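PDB 4GKP: spindle pole body-associated protein VIK1 from Candida glabrata, which probably binds microtubules as the noncatalytic partner of the kinesin Kar3, this chain being its truncated neck and C-terminal motor homology domain. Local coordinates for residues 62-67 / 94-99; 84-89 / 204-209; 212-217 / 257-262; 244-249 / 264-269. All blocks are in the same frame, centred on the assembly; numbering follows the deposited sequence.

Interaction 1 (62-67 / 94-99); sequences KDLFKE and PNTFEK
Phe65 reaches from the turn at 62-67 to the first turn of helix 96-107, on one side of the central sheet of this kinesin-motor-like fold. Its CG lies anti to the carbonyl carbon (chi1 -57°), and the bond from CA to CB already aims at the helix. The Phe65 and Thr96 side chains cross at about a right angle. CZ of Phe65 lies 3.8 Å from CG2 of Thr96. The backbone O of Thr96 sits at the ring edge, near the ring plane, 3.4 Å from Phe65 CE2. CD2 of Phe65 rests 4.0 Å from CB of Lys99. Leu64 adds a lighter touch, with CD1 4.1 Å from Thr96 OG1. Ile73 and Leu85 also pack on the Phe65 ring.

Asp63 has a double role. Its OD1 accepts the backbone N-H of Phe65 at 2.9 Å, from above the carboxylate plane, which makes an Asx turn. This probably helps hold the carboxylate beside the aliphatic part of Lys99, whose chain bends at chi2 and chi4. The charged ends do not pair: Asp63 OD2 and Lys99 NZ are 5.1 Å apart. Instead OD2 of Asp63 rests 3.8 Å from CD of Lys99.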
loop_
_atom_site.group_PDB
_atom_site.type_symbol
_atom_site.label_atom_id
_atom_site.label_comp_id
_atom_site.label_asym_id
_atom_site.label_seq_id
_atom_site.Cartn_x
_atom_site.Cartn_y
_atom_site.Cartn_z
ATOM N N LYS A 62 -13.543 -0.156 -8.924
ATOM C CA LYS A 62 -12.405 0.293 -9.741
ATOM C C LYS A 62 -11.059 -0.365 -9.379
ATOM O O LYS A 62 -10.803 -0.710 -8.227
ATOM C CB LYS A 62 -12.280 1.823 -9.700
ATOM N N ASP A 63 -10.219 -0.545 -10.394
ATOM C CA ASP A 63 -8.862 -1.040 -10.236
ATOM C C ASP A 63 -7.990 0.189 -10.145
ATOM O O ASP A 63 -7.863 0.908 -11.120
ATOM C CB ASP A 63 -8.477 -1.878 -11.466
ATOM C CG ASP A 63 -7.042 -2.422 -11.412
ATOM O OD1 ASP A 63 -6.259 -2.088 -10.496
ATOM O OD2 ASP A 63 -6.699 -3.193 -12.325
ATOM N N LEU A 64 -7.399 0.426 -8.975
ATOM C CA LEU A 64 -6.588 1.625 -8.728
ATOM C C LEU A 64 -5.294 1.620 -9.518
ATOM O O LEU A 64 -4.659 2.650 -9.657
ATOM C CB LEU A 64 -6.239 1.744 -7.246
ATOM C CG LEU A 64 -7.398 1.695 -6.251
ATOM C CD1 LEU A 64 -6.965 1.035 -4.945
ATOM C CD2 LEU A 64 -7.971 3.088 -6.026
ATOM N N PHE A 65 -4.899 0.452 -10.016
ATOM C CA PHE A 65 -3.633 0.300 -10.731
ATOM C C PHE A 65 -3.735 0.676 -12.216
ATOM O O PHE A 65 -2.738 0.695 -12.926
ATOM C CB PHE A 65 -3.039 -1.100 -10.484
ATOM C CG PHE A 65 -2.833 -1.405 -9.016
ATOM C CD1 PHE A 65 -1.826 -0.782 -8.301
ATOM C CD2 PHE A 65 -3.663 -2.288 -8.350
ATOM C CE1 PHE A 65 -1.644 -1.031 -6.949
ATOM C CE2 PHE A 65 -3.485 -2.549 -6.997
ATOM C CZ PHE A 65 -2.474 -1.920 -6.294
ATOM N N LYS A 66 -4.937 1.028 -12.657
ATOM C CA LYS A 66 -5.154 1.560 -13.998
ATOM C C LYS A 66 -5.216 3.088 -13.959
ATOM O O LYS A 66 -5.453 3.728 -14.987
ATOM C CB LYS A 66 -6.449 0.990 -14.622
ATOM C CG LYS A 66 -6.430 -0.507 -14.919
ATOM C CD LYS A 66 -7.750 -0.976 -15.525
ATOM N N GLU A 67 -5.006 3.667 -12.777
ATOM C CA GLU A 67 -5.024 5.127 -12.604
ATOM C C GLU A 67 -3.609 5.674 -12.315
ATOM O O GLU A 67 -2.647 5.241 -12.959
ATOM C CB GLU A 67 -6.038 5.532 -11.529
ATOM N N PRO A 94 -10.588 -3.710 0.791
ATOM C CA PRO A 94 -10.621 -3.552 -0.659
ATOM C C PRO A 94 -10.033 -4.788 -1.372
ATOM O O PRO A 94 -9.419 -5.641 -0.729
ATOM C CB PRO A 94 -9.755 -2.299 -0.891
ATOM C CG PRO A 94 -8.832 -2.239 0.294
ATOM C CD PRO A 94 -9.557 -2.868 1.444
ATOM N N ASN A 95 -10.251 -4.884 -2.682
ATOM C CA ASN A 95 -9.669 -5.952 -3.495
ATOM C C ASN A 95 -8.218 -5.649 -3.934
ATOM O O ASN A 95 -7.675 -6.328 -4.804
ATOM C CB ASN A 95 -10.560 -6.227 -4.722
ATOM N N THR A 96 -7.612 -4.632 -3.320
ATOM C CA THR A 96 -6.307 -4.111 -3.707
ATOM C C THR A 96 -5.197 -5.169 -3.939
ATOM O O THR A 96 -4.513 -5.111 -4.960
ATOM C CB THR A 96 -5.853 -3.033 -2.713
ATOM O OG1 THR A 96 -6.965 -2.179 -2.415
ATOM C CG2 THR A 96 -4.707 -2.180 -3.279
ATOM N N PHE A 97 -5.048 -6.137 -3.029
ATOM C CA PHE A 97 -4.016 -7.171 -3.153
ATOM C C PHE A 97 -4.122 -8.020 -4.421
ATOM O O PHE A 97 -3.113 -8.261 -5.099
ATOM C CB PHE A 97 -3.983 -8.079 -1.908
ATOM C CG PHE A 97 -2.888 -9.123 -1.939
ATOM C CD1 PHE A 97 -1.544 -8.755 -1.855
ATOM C CD2 PHE A 97 -3.195 -10.470 -2.040
ATOM C CE1 PHE A 97 -0.532 -9.704 -1.882
ATOM C CE2 PHE A 97 -2.184 -11.431 -2.057
ATOM C CZ PHE A 97 -0.853 -11.046 -1.978
ATOM N N GLU A 98 -5.331 -8.471 -4.745
ATOM C CA GLU A 98 -5.553 -9.339 -5.914
ATOM C C GLU A 98 -5.336 -8.602 -7.236
ATOM O O GLU A 98 -4.829 -9.181 -8.209
ATOM C CB GLU A 98 -6.953 -9.953 -5.890
ATOM C CG GLU A 98 -7.324 -10.650 -4.583
ATOM C CD GLU A 98 -7.955 -9.709 -3.565
ATOM O OE1 GLU A 98 -8.902 -8.970 -3.925
ATOM O OE2 GLU A 98 -7.512 -9.712 -2.400
ATOM N N LYS A 99 -5.714 -7.324 -7.263
ATOM C CA LYS A 99 -5.546 -6.486 -8.451
ATOM C C LYS A 99 -4.072 -6.117 -8.664
ATOM O O LYS A 99 -3.582 -6.025 -9.798
ATOM C CB LYS A 99 -6.426 -5.236 -8.343
ATOM C CG LYS A 99 -7.914 -5.503 -8.547
ATOM C CD LYS A 99 -8.244 -5.772 -10.014
ATOM C CE LYS A 99 -9.696 -6.192 -10.215
ATOM N NZ LYS A 99 -10.636 -5.162 -9.692
#

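Interaction 2 (84-89 / 204-209); sequences NLFSVG and YFIEIY
Leu85 and Ser87 of strand 83-88 make four of the five backbone hydrogen bonds to strand 201-208. Leu85 N gives to Tyr204 O at 2.8 Å, and Leu85 O accepts from Ile206 N. Ser87 N gives to Ile206 O at 2.7 Å, and Ser87 O accepts from Ile208 N. Gly89 N closes the series on Ile208 O at 3.2 Å. CA-H...O contacts from Asn84, Phe86, Val88 and Phe205 accompany these bonds.

The strands run parallel, 12° apart in direction, in the middle of the large mixed sheet of the kinesin-like motor homology domain. Strand 246-250 pairs with the other edge of strand 83-88.

Apolar contacts form on both faces. On one, the Phe86 ring lies side by side with Ile206. Ile206 CD1 lies over one face of the Phe86 ring, toward the rim, a CH-pi contact 4.0 Å from the centroid. Ile206 CG2 touches Phe86 CE2 at 3.5 Å. Ile208 CD1 comes to the edge of the same ring. On the other face, Leu85 CD2 packs 3.8 Å from CE1 of Phe205, and helix 96-107 covers Phe205.

The polar side-chain contact is between hydroxyls. Ser87 OG, anti to its own N (chi1 170°), hydrogen-bonds to Tyr209 OH at 2.7 Å. Gly89 N lies in the plane of the Tyr209 ring, at its edge.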
loop_
_atom_site.group_PDB
_atom_site.type_symbol
_atom_site.label_atom_id
_atom_site.label_comp_id
_atom_site.label_asym_id
_atom_site.label_seq_id
_atom_site.Cartn_x
_atom_site.Cartn_y
_atom_site.Cartn_z
ATOM N N ASN A 84 7.272 1.761 -2.144
ATOM C CA ASN A 84 6.191 1.147 -1.395
ATOM C C ASN A 84 4.815 1.704 -1.770
ATOM O O ASN A 84 4.710 2.763 -2.402
ATOM C CB ASN A 84 6.452 1.289 0.105
ATOM C CG ASN A 84 6.253 2.707 0.603
ATOM O OD1 ASN A 84 5.155 3.250 0.520
ATOM N ND2 ASN A 84 7.312 3.311 1.133
ATOM N N LEU A 85 3.778 0.971 -1.373
ATOM C CA LEU A 85 2.417 1.478 -1.395
ATOM C C LEU A 85 1.789 1.033 -0.092
ATOM O O LEU A 85 1.883 -0.141 0.256
ATOM C CB LEU A 85 1.610 0.925 -2.589
ATOM C CG LEU A 85 0.107 1.247 -2.633
ATOM C CD1 LEU A 85 -0.176 2.742 -2.805
ATOM C CD2 LEU A 85 -0.613 0.438 -3.713
ATOM N N PHE A 86 1.166 1.974 0.627
ATOM C CA PHE A 86 0.388 1.639 1.821
ATOM C C PHE A 86 -1.090 1.666 1.517
ATOM O O PHE A 86 -1.574 2.618 0.919
ATOM C CB PHE A 86 0.611 2.656 2.918
ATOM C CG PHE A 86 1.899 2.497 3.651
ATOM C CD1 PHE A 86 3.088 2.975 3.101
ATOM C CD2 PHE A 86 1.915 1.909 4.920
ATOM C CE1 PHE A 86 4.278 2.844 3.792
ATOM C CE2 PHE A 86 3.102 1.771 5.617
ATOM C CZ PHE A 86 4.286 2.245 5.051
ATOM N N SER A 87 -1.803 0.628 1.934
ATOM C CA SER A 87 -3.253 0.613 1.826
ATOM C C SER A 87 -3.821 0.660 3.238
ATOM O O SER A 87 -3.605 -0.272 4.035
ATOM C CB SER A 87 -3.740 -0.633 1.090
ATOM O OG SER A 87 -5.153 -0.752 1.200
ATOM N N VAL A 88 -4.516 1.762 3.536
ATOM C CA VAL A 88 -5.051 2.059 4.873
ATOM C C VAL A 88 -6.582 2.138 4.819
ATOM O O VAL A 88 -7.141 2.894 4.030
ATOM C CB VAL A 88 -4.471 3.377 5.437
ATOM C CG1 VAL A 88 -5.021 3.675 6.839
ATOM C CG2 VAL A 88 -2.942 3.357 5.419
ATOM N N GLY A 89 -7.245 1.345 5.655
ATOM C CA GLY A 89 -8.703 1.216 5.658
ATOM C C GLY A 89 -9.212 0.550 6.929
ATOM O O GLY A 89 -8.627 0.710 8.005
ATOM N N TYR A 204 7.400 -2.658 -1.510
ATOM C CA TYR A 204 6.650 -3.087 -0.313
ATOM C C TYR A 204 5.199 -2.663 -0.411
ATOM O O TYR A 204 4.896 -1.478 -0.640
ATOM C CB TYR A 204 7.250 -2.506 0.977
ATOM C CG TYR A 204 8.697 -2.835 1.152
ATOM C CD1 TYR A 204 9.087 -4.026 1.759
ATOM C CD2 TYR A 204 9.691 -1.973 0.674
ATOM C CE1 TYR A 204 10.431 -4.345 1.909
ATOM C CE2 TYR A 204 11.036 -2.283 0.814
ATOM C CZ TYR A 204 11.394 -3.468 1.438
ATOM O OH TYR A 204 12.712 -3.783 1.584
ATOM N N PHE A 205 4.316 -3.639 -0.252
ATOM C CA PHE A 205 2.893 -3.374 -0.175
ATOM C C PHE A 205 2.407 -3.632 1.240
ATOM O O PHE A 205 2.414 -4.763 1.724
ATOM C CB PHE A 205 2.096 -4.227 -1.164
ATOM C CG PHE A 205 0.618 -3.980 -1.110
ATOM C CD1 PHE A 205 0.095 -2.705 -1.374
ATOM C CD2 PHE A 205 -0.265 -5.010 -0.784
ATOM C CE1 PHE A 205 -1.278 -2.466 -1.312
ATOM C CE2 PHE A 205 -1.638 -4.780 -0.745
ATOM C CZ PHE A 205 -2.144 -3.512 -1.013
ATOM N N ILE A 206 1.974 -2.566 1.893
ATOM C CA ILE A 206 1.690 -2.623 3.305
ATOM C C ILE A 206 0.228 -2.378 3.550
ATOM O O ILE A 206 -0.326 -1.353 3.132
ATOM C CB ILE A 206 2.599 -1.652 4.076
ATOM C CG1 ILE A 206 4.050 -2.160 3.988
ATOM C CG2 ILE A 206 2.159 -1.562 5.531
ATOM C CD1 ILE A 206 5.070 -1.068 3.774
ATOM N N GLU A 207 -0.387 -3.371 4.182
ATOM C CA GLU A 207 -1.804 -3.391 4.477
ATOM C C GLU A 207 -2.017 -3.062 5.955
ATOM O O GLU A 207 -1.542 -3.776 6.844
ATOM C CB GLU A 207 -2.390 -4.771 4.177
ATOM C CG GLU A 207 -2.501 -5.153 2.706
ATOM C CD GLU A 207 -2.790 -6.642 2.528
ATOM O OE1 GLU A 207 -1.962 -7.481 2.957
ATOM O OE2 GLU A 207 -3.851 -6.994 1.962
ATOM N N ILE A 208 -2.730 -1.976 6.208
ATOM C CA ILE A 208 -3.046 -1.554 7.567
ATOM C C ILE A 208 -4.559 -1.393 7.689
ATOM O O ILE A 208 -5.119 -0.372 7.270
ATOM C CB ILE A 208 -2.316 -0.247 7.915
ATOM C CG1 ILE A 208 -0.807 -0.485 7.850
ATOM C CG2 ILE A 208 -2.740 0.255 9.289
ATOM C CD1 ILE A 208 0.019 0.767 7.873
ATOM N N TYR A 209 -5.211 -2.426 8.219
ATOM C CA TYR A 209 -6.668 -2.439 8.370
ATOM C C TYR A 209 -7.138 -2.616 9.822
ATOM O O TYR A 209 -8.313 -2.900 10.050
ATOM C CB TYR A 209 -7.308 -3.518 7.491
ATOM C CG TYR A 209 -6.909 -3.439 6.042
ATOM C CD1 TYR A 209 -6.965 -2.227 5.353
ATOM C CD2 TYR A 209 -6.489 -4.574 5.352
ATOM C CE1 TYR A 209 -6.594 -2.145 4.031
ATOM C CE2 TYR A 209 -6.118 -4.505 4.020
ATOM C CZ TYR A 209 -6.174 -3.285 3.368
ATOM O OH TYR A 209 -5.821 -3.179 2.046
#

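Interaction 3 (212-217 / 257-262); sequences SIYPIL and YDILKL
Tyr214 and Leu262 bring the two helical segments nearest, their CA atoms 6.9 Å apart. Residue 214 belongs to helix 214-219 and residue 262 to helix 256-266. Within the segments, Leu217 N bonds to Ile213 O, and Leu262 N to Asp258 O. Side chains make most of the contact between the two, with one methyl on a backbone O.

Tyr214 carries most of it. Leu262 crosses it at about a right angle. One methyl, Leu262 CD2, sits 3.5 Å from Tyr214 CD1 and also lies close to CB and CG of that residue. The other methyl, Leu262 CD1, rests 3.6 Å from the backbone O of Tyr214.

These two helices lie on the same side of the central sheet in the kinesin-like domain. Strand 83-88 lies beneath them: Val88 touches both Tyr214 and Leu262, and Phe86 touches Leu217.

With CG turned beside its own N (chi1 -54°), the Tyr214 ring projects to Ile259. CZ of Tyr214 lies 3.9 Å from CG1 of Ile259. Tyr214 OH lies 3.5 Å from Ile259 CG1 and hydrogen-bonds to Gly89 O, which ties Tyr214 to Gly89, just past strand 83-88. Asp258 brings CB to 4.3 Å from Tyr214 CD2, at the exposed margin. Leu217 CD2 meets Leu262 CD2 at 3.8 Å, the two leucines crossing at about a right angle.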
loop_
_atom_site.group_PDB
_atom_site.type_symbol
_atom_site.label_atom_id
_atom_site.label_comp_id
_atom_site.label_asym_id
_atom_site.label_seq_id
_atom_site.Cartn_x
_atom_site.Cartn_y
_atom_site.Cartn_z
ATOM N N SER A 212 -6.157 -0.027 15.811
ATOM C CA SER A 212 -5.070 -0.099 16.786
ATOM C C SER A 212 -3.713 0.359 16.243
ATOM O O SER A 212 -2.905 0.918 16.990
ATOM C CB SER A 212 -4.943 -1.537 17.302
ATOM O OG SER A 212 -3.609 -1.833 17.687
ATOM N N ILE A 213 -3.458 0.114 14.953
ATOM C CA ILE A 213 -2.137 0.381 14.385
ATOM C C ILE A 213 -1.914 1.837 13.952
ATOM O O ILE A 213 -0.759 2.296 13.869
ATOM C CB ILE A 213 -1.785 -0.607 13.246
ATOM C CG1 ILE A 213 -2.028 -2.065 13.677
ATOM C CG2 ILE A 213 -0.349 -0.406 12.785
ATOM C CD1 ILE A 213 -1.184 -2.557 14.840
ATOM N N TYR A 214 -3.002 2.571 13.702
ATOM C CA TYR A 214 -2.896 3.981 13.272
ATOM C C TYR A 214 -1.912 4.784 14.139
ATOM O O TYR A 214 -1.059 5.482 13.591
ATOM C CB TYR A 214 -4.263 4.705 13.192
ATOM C CG TYR A 214 -5.368 4.057 12.353
ATOM C CD1 TYR A 214 -5.081 3.196 11.293
ATOM C CD2 TYR A 214 -6.703 4.359 12.600
ATOM C CE1 TYR A 214 -6.093 2.622 10.535
ATOM C CE2 TYR A 214 -7.717 3.801 11.847
ATOM C CZ TYR A 214 -7.410 2.929 10.819
ATOM O OH TYR A 214 -8.433 2.370 10.076
ATOM N N PRO A 215 -2.013 4.683 15.491
ATOM C CA PRO A 215 -1.035 5.357 16.366
ATOM C C PRO A 215 0.430 4.988 16.107
ATOM O O PRO A 215 1.303 5.879 16.116
ATOM C CB PRO A 215 -1.457 4.909 17.766
ATOM C CG PRO A 215 -2.928 4.705 17.646
ATOM C CD PRO A 215 -3.112 4.091 16.284
ATOM N N ILE A 216 0.693 3.700 15.866
ATOM C CA ILE A 216 2.053 3.234 15.547
ATOM C C ILE A 216 2.532 3.854 14.233
ATOM O O ILE A 216 3.670 4.326 14.129
ATOM C CB ILE A 216 2.153 1.690 15.469
ATOM C CG1 ILE A 216 1.819 1.046 16.821
ATOM N N LEU A 217 1.645 3.869 13.239
ATOM C CA LEU A 217 1.953 4.502 11.963
ATOM C C LEU A 217 2.237 5.992 12.180
ATOM O O LEU A 217 3.315 6.465 11.835
ATOM C CB LEU A 217 0.821 4.265 10.953
ATOM C CG LEU A 217 1.056 4.570 9.470
ATOM C CD1 LEU A 217 2.089 3.633 8.879
ATOM C CD2 LEU A 217 -0.253 4.455 8.706
ATOM N N TYR A 257 -12.829 9.345 10.168
ATOM C CA TYR A 257 -12.249 10.590 10.706
ATOM C C TYR A 257 -10.791 10.404 11.155
ATOM O O TYR A 257 -9.947 11.277 10.939
ATOM C CB TYR A 257 -13.149 11.184 11.832
ATOM C CG TYR A 257 -14.622 11.256 11.414
ATOM C CD1 TYR A 257 -15.079 12.250 10.535
ATOM C CD2 TYR A 257 -15.543 10.301 11.851
ATOM C CE1 TYR A 257 -16.404 12.296 10.122
ATOM C CE2 TYR A 257 -16.869 10.338 11.444
ATOM C CZ TYR A 257 -17.294 11.337 10.582
ATOM O OH TYR A 257 -18.606 11.370 10.175
ATOM N N ASP A 258 -10.499 9.259 11.764
ATOM C CA ASP A 258 -9.134 8.937 12.185
ATOM C C ASP A 258 -8.252 8.578 10.987
ATOM O O ASP A 258 -7.072 8.926 10.945
ATOM C CB ASP A 258 -9.139 7.798 13.206
ATOM C CG ASP A 258 -9.671 8.236 14.562
ATOM O OD1 ASP A 258 -9.084 9.152 15.174
ATOM O OD2 ASP A 258 -10.679 7.665 15.017
ATOM N N ILE A 259 -8.829 7.889 10.011
ATOM C CA ILE A 259 -8.126 7.636 8.757
ATOM C C ILE A 259 -7.720 8.969 8.121
ATOM O O ILE A 259 -6.549 9.163 7.779
ATOM C CB ILE A 259 -8.964 6.786 7.778
ATOM C CG1 ILE A 259 -9.106 5.352 8.329
ATOM C CG2 ILE A 259 -8.341 6.839 6.387
ATOM C CD1 ILE A 259 -10.173 4.501 7.665
ATOM N N LEU A 260 -8.682 9.889 8.006
ATOM C CA LEU A 260 -8.397 11.240 7.522
ATOM C C LEU A 260 -7.310 11.934 8.338
ATOM O O LEU A 260 -6.338 12.446 7.771
ATOM C CB LEU A 260 -9.665 12.099 7.477
ATOM C CG LEU A 260 -10.721 11.729 6.433
ATOM C CD1 LEU A 260 -11.951 12.604 6.605
ATOM C CD2 LEU A 260 -10.178 11.873 5.023
ATOM N N LYS A 261 -7.461 11.946 9.662
ATOM C CA LYS A 261 -6.448 12.576 10.525
ATOM C C LYS A 261 -5.076 11.962 10.240
ATOM O O LYS A 261 -4.094 12.672 10.012
ATOM C CB LYS A 261 -6.812 12.466 12.019
ATOM N N LEU A 262 -5.032 10.635 10.225
ATOM C CA LEU A 262 -3.820 9.889 9.873
ATOM C C LEU A 262 -3.171 10.344 8.553
ATOM O O LEU A 262 -1.942 10.469 8.479
ATOM C CB LEU A 262 -4.137 8.394 9.832
ATOM C CG LEU A 262 -3.010 7.392 9.677
ATOM C CD1 LEU A 262 -1.972 7.552 10.779
ATOM C CD2 LEU A 262 -3.617 6.000 9.692
#

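Interaction 4 (244-249 / 264-269); sequences SAFVFQ and SHLSFI
Leu266 of helix 256-266 packs between Phe246 and Phe248 of the neighbouring strand. Its CB stands over the centre of the Phe246 ring, 4.3 Å from the centroid and 10° off the normal, a CH-pi contact. A chi1 of -70° sets CG opposite the carbonyl carbon, and the two methyls then part. CD2 of Leu266 lies 3.7 Å from Phe246 CE1. CD1 of Leu266 bridges: it is near Phe246 and also meets the edge of the Phe248 ring, in plane, 3.7 Å from Phe248 CZ. One leucine thus touches one ring by its face and the other by its edge.

Leu266 to Ile269 form a type I beta turn. Ile269 CD1 touches Phe246 CZ at 4.0 Å. Ile269 CG2 reaches Ser244, 3.9 Å from OG, and that hydroxyl is hydrogen-bonded to Asn84 ND2. Ser267 OG ties back to the backbone O of Ser264 at 2.7 Å. Phe239 of helix 230-241 packs on Ser244, Leu266 and Ile269. Phe246 and Phe248 alternate with Val247 along the strand and face the helix. This is the apolar helix-on-sheet packing of an alpha/beta fold such as the kinesin motor domain.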
loop_
_atom_site.group_PDB
_atom_site.type_symbol
_atom_site.label_atom_id
_atom_site.label_comp_id
_atom_site.label_asym_id
_atom_site.label_seq_id
_atom_site.Cartn_x
_atom_site.Cartn_y
_atom_site.Cartn_z
ATOM N N SER A 244 7.401 6.572 -0.991
ATOM C CA SER A 244 6.142 6.243 -0.344
ATOM C C SER A 244 4.933 6.678 -1.162
ATOM O O SER A 244 4.980 7.653 -1.912
ATOM C CB SER A 244 6.097 6.876 1.055
ATOM O OG SER A 244 6.963 6.196 1.953
ATOM N N ALA A 245 3.850 5.923 -1.024
ATOM C CA ALA A 245 2.557 6.282 -1.588
ATOM C C ALA A 245 1.525 5.628 -0.714
ATOM O O ALA A 245 1.754 4.516 -0.178
ATOM C CB ALA A 245 2.411 5.794 -3.030
ATOM N N PHE A 246 0.386 6.315 -0.589
ATOM C CA PHE A 246 -0.662 5.935 0.328
ATOM C C PHE A 246 -2.034 5.953 -0.336
ATOM O O PHE A 246 -2.387 6.898 -1.054
ATOM C CB PHE A 246 -0.663 6.880 1.531
ATOM C CG PHE A 246 0.655 6.951 2.266
ATOM C CD1 PHE A 246 0.960 6.033 3.263
ATOM C CD2 PHE A 246 1.579 7.956 1.977
ATOM C CE1 PHE A 246 2.160 6.107 3.950
ATOM C CE2 PHE A 246 2.785 8.029 2.664
ATOM C CZ PHE A 246 3.074 7.100 3.651
ATOM N N VAL A 247 -2.809 4.902 -0.100
ATOM C CA VAL A 247 -4.207 4.923 -0.482
ATOM C C VAL A 247 -5.051 4.771 0.793
ATOM O O VAL A 247 -4.804 3.880 1.609
ATOM C CB VAL A 247 -4.544 3.874 -1.577
ATOM C CG1 VAL A 247 -4.057 2.497 -1.178
ATOM C CG2 VAL A 247 -6.038 3.812 -1.833
ATOM N N PHE A 248 -6.013 5.672 0.965
ATOM C CA PHE A 248 -6.901 5.663 2.132
ATOM C C PHE A 248 -8.326 5.371 1.707
ATOM O O PHE A 248 -8.886 6.060 0.857
ATOM C CB PHE A 248 -6.858 7.007 2.849
ATOM C CG PHE A 248 -5.480 7.422 3.288
ATOM C CD1 PHE A 248 -5.005 7.084 4.554
ATOM C CD2 PHE A 248 -4.665 8.177 2.440
ATOM C CE1 PHE A 248 -3.738 7.483 4.958
ATOM C CE2 PHE A 248 -3.404 8.580 2.839
ATOM C CZ PHE A 248 -2.929 8.219 4.092
ATOM N N GLN A 249 -8.899 4.332 2.290
ATOM C CA GLN A 249 -10.279 3.942 2.049
ATOM C C GLN A 249 -11.200 4.895 2.839
ATOM O O GLN A 249 -11.175 4.916 4.078
ATOM C CB GLN A 249 -10.457 2.485 2.480
ATOM C CG GLN A 249 -11.883 1.973 2.541
ATOM C CD GLN A 249 -12.195 0.924 1.493
ATOM O OE1 GLN A 249 -11.442 0.724 0.538
ATOM N NE2 GLN A 249 -13.324 0.248 1.666
ATOM N N SER A 264 -3.262 13.261 7.217
ATOM C CA SER A 264 -2.658 14.564 7.526
ATOM C C SER A 264 -1.202 14.473 8.029
ATOM O O SER A 264 -0.351 15.276 7.636
ATOM C CB SER A 264 -3.531 15.319 8.539
ATOM O OG SER A 264 -2.933 16.540 8.926
ATOM N N HIS A 265 -0.924 13.502 8.894
ATOM C CA HIS A 265 0.440 13.284 9.380
ATOM C C HIS A 265 1.318 12.648 8.341
ATOM O O HIS A 265 2.487 13.001 8.220
ATOM C CB HIS A 265 0.449 12.460 10.666
ATOM C CG HIS A 265 -0.285 13.119 11.813
ATOM N ND1 HIS A 265 0.137 14.270 12.380
ATOM C CD2 HIS A 265 -1.450 12.752 12.487
ATOM C CE1 HIS A 265 -0.714 14.621 13.366
ATOM N NE2 HIS A 265 -1.683 13.689 13.433
ATOM N N LEU A 266 0.759 11.715 7.569
ATOM C CA LEU A 266 1.519 11.011 6.534
ATOM C C LEU A 266 1.843 11.910 5.346
ATOM O O LEU A 266 2.723 11.593 4.548
ATOM C CB LEU A 266 0.768 9.770 6.067
ATOM C CG LEU A 266 0.684 8.636 7.079
ATOM C CD1 LEU A 266 -0.400 7.643 6.678
ATOM C CD2 LEU A 266 2.035 7.959 7.191
ATOM N N SER A 267 1.137 13.038 5.253
ATOM C CA SER A 267 1.330 14.007 4.177
ATOM C C SER A 267 2.664 14.736 4.264
ATOM O O SER A 267 3.006 15.498 3.368
ATOM C CB SER A 267 0.190 15.029 4.171
ATOM O OG SER A 267 0.376 16.018 5.173
ATOM N N PHE A 268 3.413 14.509 5.341
ATOM C CA PHE A 268 4.711 15.178 5.524
ATOM C C PHE A 268 5.931 14.308 5.169
ATOM O O PHE A 268 7.068 14.780 5.239
ATOM C CB PHE A 268 4.840 15.742 6.954
ATOM C CG PHE A 268 3.979 16.956 7.216
ATOM C CD1 PHE A 268 4.258 18.180 6.598
ATOM C CD2 PHE A 268 2.890 16.881 8.086
ATOM C CE1 PHE A 268 3.468 19.298 6.834
ATOM C CE2 PHE A 268 2.096 17.998 8.330
ATOM C CZ PHE A 268 2.385 19.208 7.703
ATOM N N ILE A 269 5.689 13.049 4.796
ATOM C CA ILE A 269 6.764 12.094 4.494
ATOM C C ILE A 269 7.426 12.443 3.167
ATOM O O ILE A 269 6.742 12.655 2.155
ATOM C CB ILE A 269 6.263 10.625 4.549
ATOM C CG1 ILE A 269 6.305 10.123 5.995
ATOM C CG2 ILE A 269 7.099 9.696 3.670
ATOM C CD1 ILE A 269 5.209 9.141 6.333
#

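Overall arrangement
Interaction 2 is the most central, its centre about 3 Å from that of the chain, and joins strands by backbone bonds as well as side-chain packing. The other three rely on packing across their segments. Interaction 4 shares its sheet: strand 246-250 neighbours strand 83-88, with Phe86 N and Ala245 O probably hydrogen-bonded at 2.7 Å. Interactions 3 and 4 both use helix 256-266, with Leu217 CD2 3.8 Å from Leu266 CD1. Interaction 1 lies against the sheet too, through Leu85 and Phe205, but does not touch interaction 3. Interaction 3 is the farthest out, its centre about 15 Å from that of the chain. All four are largely buried, though Lys99, Asp258 and Ile269 mark more open margins.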